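Local coordinates for metallo-beta-lactamase family protein (Staphylococcus aureus, PDB 3R2U) that binds an iron(III) ion in a metallo-beta-lactamase fold and, with its rhodanese-like domain, probably acts on persulfides in sulfur metabolism, at residues Gln285-Tyr290 with Thr354-Gly359. Residues are numbered along the deposited sequence; the frame is centred on the assembly and turned at random.
Sequences QPYTVY and TLQLIG
Q356, near the C-terminal end of helix 345-356, spans the gap to the extended 285-290; the closest CA atoms, those of P286 and Q356, are 8.4 Å apart. Here one side-chain amide links to the loop's main chain directly through NE2 and by way of a water through OE1. With CG beside the backbone N and the chain extended beyond it (chi2 -167°), Q356 carries its amide to the peptides flanking P286. Its NE2 gives a nearly straight hydrogen bond to Q285 O (2.9 Å, 166° at the hydrogen); the acceptor lies close to the amide plane, whereas the donor stands above the carbonyl plane. OE1 accepts from a water, 2.8 Å away, that in turn accepts a hydrogen bond from Y287 N. Alongside these links the edge of the Y287 ring meets the amide, CE1 lying 3.5 Å from Q356 CD, with the two planes 78° apart. NE2 also hydrogen-bonds to D361 OD1, a second partner that should fix the amide's rotation. Just beyond, a Schellman motif with G359 as C-prime residue ends the helix. Y287 OH hydrogen-bonds to I363 N, while Q285 OE1 accepts from T288 N of the second subunit; 285-290 also packs on helix 345-356, through Y287 and V289 on T352, and on strand 363-367, through V289 on I363.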
loop_
_atom_site.group_PDB
_atom_site.type_symbol
_atom_site.label_atom_id
_atom_site.label_comp_id
_atom_site.label_asym_id
_atom_site.label_seq_id
_atom_site.Cartn_x
_atom_site.Cartn_y
_atom_site.Cartn_z
ATOM N N GLN A 285 10.728 -12.971 -12.535
ATOM C CA GLN A 285 10.904 -12.896 -11.091
ATOM C C GLN A 285 11.242 -11.454 -10.716
ATOM O O GLN A 285 12.064 -10.808 -11.388
ATOM C CB GLN A 285 12.047 -13.781 -10.563
ATOM C CG GLN A 285 11.905 -15.270 -10.740
ATOM C CD GLN A 285 10.743 -15.874 -9.987
ATOM O OE1 GLN A 285 10.157 -15.248 -9.115
ATOM N NE2 GLN A 285 10.408 -17.115 -10.327
ATOM N N PRO A 286 10.623 -10.946 -9.635
ATOM C CA PRO A 286 11.027 -9.656 -9.157
ATOM C C PRO A 286 12.472 -9.780 -8.670
ATOM O O PRO A 286 12.951 -10.902 -8.402
ATOM C CB PRO A 286 10.083 -9.405 -7.977
ATOM C CG PRO A 286 9.757 -10.789 -7.482
ATOM C CD PRO A 286 9.693 -11.618 -8.713
ATOM N N TYR A 287 13.156 -8.649 -8.556
ATOM C CA TYR A 287 14.519 -8.637 -8.082
ATOM C C TYR A 287 14.862 -7.353 -7.370
ATOM O O TYR A 287 14.195 -6.342 -7.540
ATOM C CB TYR A 287 15.507 -8.907 -9.227
ATOM C CG TYR A 287 15.535 -7.887 -10.341
ATOM C CD1 TYR A 287 14.608 -7.929 -11.383
ATOM C CD2 TYR A 287 16.531 -6.919 -10.391
ATOM C CE1 TYR A 287 14.666 -7.000 -12.443
ATOM C CE2 TYR A 287 16.596 -6.011 -11.416
ATOM C CZ TYR A 287 15.670 -6.058 -12.445
ATOM O OH TYR A 287 15.757 -5.152 -13.453
ATOM N N THR A 288 15.918 -7.392 -6.574
ATOM C CA THR A 288 16.299 -6.210 -5.819
ATOM C C THR A 288 17.111 -5.227 -6.649
ATOM O O THR A 288 17.945 -5.616 -7.477
ATOM C CB THR A 288 17.121 -6.574 -4.557
ATOM O OG1 THR A 288 18.346 -7.217 -4.939
ATOM C CG2 THR A 288 16.321 -7.503 -3.637
ATOM N N VAL A 289 16.817 -3.948 -6.440
ATOM C CA VAL A 289 17.562 -2.854 -7.034
ATOM C C VAL A 289 17.999 -1.963 -5.876
ATOM O O VAL A 289 17.188 -1.256 -5.250
ATOM C CB VAL A 289 16.747 -2.075 -8.024
ATOM C CG1 VAL A 289 17.580 -0.928 -8.569
ATOM C CG2 VAL A 289 16.274 -3.009 -9.143
ATOM N N TYR A 290 19.282 -2.054 -5.570
ATOM C CA TYR A 290 19.859 -1.362 -4.459
ATOM C C TYR A 290 20.831 -0.262 -4.944
ATOM O O TYR A 290 21.156 -0.171 -6.138
ATOM C CB TYR A 290 20.576 -2.360 -3.521
ATOM C CG TYR A 290 19.727 -3.384 -2.743
ATOM C CD1 TYR A 290 18.347 -3.224 -2.537
ATOM C CD2 TYR A 290 20.352 -4.436 -2.074
ATOM C CE1 TYR A 290 17.602 -4.174 -1.766
ATOM C CE2 TYR A 290 19.635 -5.366 -1.309
ATOM C CZ TYR A 290 18.268 -5.238 -1.148
ATOM O OH TYR A 290 17.604 -6.179 -0.363
ATOM N N THR A 354 8.047 -2.167 -14.449
ATOM C CA THR A 354 7.542 -1.826 -15.781
ATOM C C THR A 354 8.510 -2.301 -16.870
ATOM O O THR A 354 8.087 -2.857 -17.873
ATOM C CB THR A 354 7.202 -0.327 -15.887
ATOM O OG1 THR A 354 6.206 -0.014 -14.909
ATOM C CG2 THR A 354 6.641 0.036 -17.276
ATOM N N LEU A 355 9.813 -2.139 -16.653
ATOM C CA LEU A 355 10.800 -2.609 -17.626
ATOM C C LEU A 355 10.765 -4.125 -17.803
ATOM O O LEU A 355 11.003 -4.630 -18.910
ATOM C CB LEU A 355 12.194 -2.115 -17.280
ATOM C CG LEU A 355 12.352 -0.601 -17.515
ATOM C CD1 LEU A 355 13.708 -0.100 -16.990
ATOM C CD2 LEU A 355 12.190 -0.245 -18.996
ATOM N N GLN A 356 10.474 -4.854 -16.726
ATOM C CA GLN A 356 10.353 -6.299 -16.846
ATOM C C GLN A 356 9.151 -6.642 -17.746
ATOM O O GLN A 356 9.116 -7.702 -18.372
ATOM C CB GLN A 356 10.207 -6.981 -15.497
ATOM C CG GLN A 356 11.383 -6.759 -14.553
ATOM C CD GLN A 356 11.333 -7.698 -13.370
ATOM O OE1 GLN A 356 10.854 -7.340 -12.311
ATOM N NE2 GLN A 356 11.775 -8.919 -13.572
ATOM N N LEU A 357 8.173 -5.750 -17.816
ATOM C CA LEU A 357 7.033 -5.994 -18.673
ATOM C C LEU A 357 7.405 -5.887 -20.164
ATOM O O LEU A 357 6.663 -6.358 -21.021
ATOM C CB LEU A 357 5.840 -5.120 -18.298
ATOM C CG LEU A 357 5.357 -5.331 -16.858
ATOM C CD1 LEU A 357 4.060 -4.591 -16.632
ATOM C CD2 LEU A 357 5.200 -6.823 -16.494
ATOM N N ILE A 358 8.544 -5.276 -20.471
ATOM C CA ILE A 358 9.059 -5.297 -21.851
ATOM C C ILE A 358 10.298 -6.190 -21.931
ATOM O O ILE A 358 11.147 -6.047 -22.808
ATOM C CB ILE A 358 9.283 -3.888 -22.480
ATOM C CG1 ILE A 358 10.275 -3.049 -21.684
ATOM C CG2 ILE A 358 7.969 -3.146 -22.594
ATOM C CD1 ILE A 358 10.763 -1.827 -22.475
ATOM N N GLY A 359 10.388 -7.146 -21.013
ATOM C CA GLY A 359 11.447 -8.149 -21.048
ATOM C C GLY A 359 12.857 -7.742 -20.699
ATOM O O GLY A 359 13.832 -8.370 -21.182
HETATM O O HOH W 1 11.687 -6.490 -9.793
#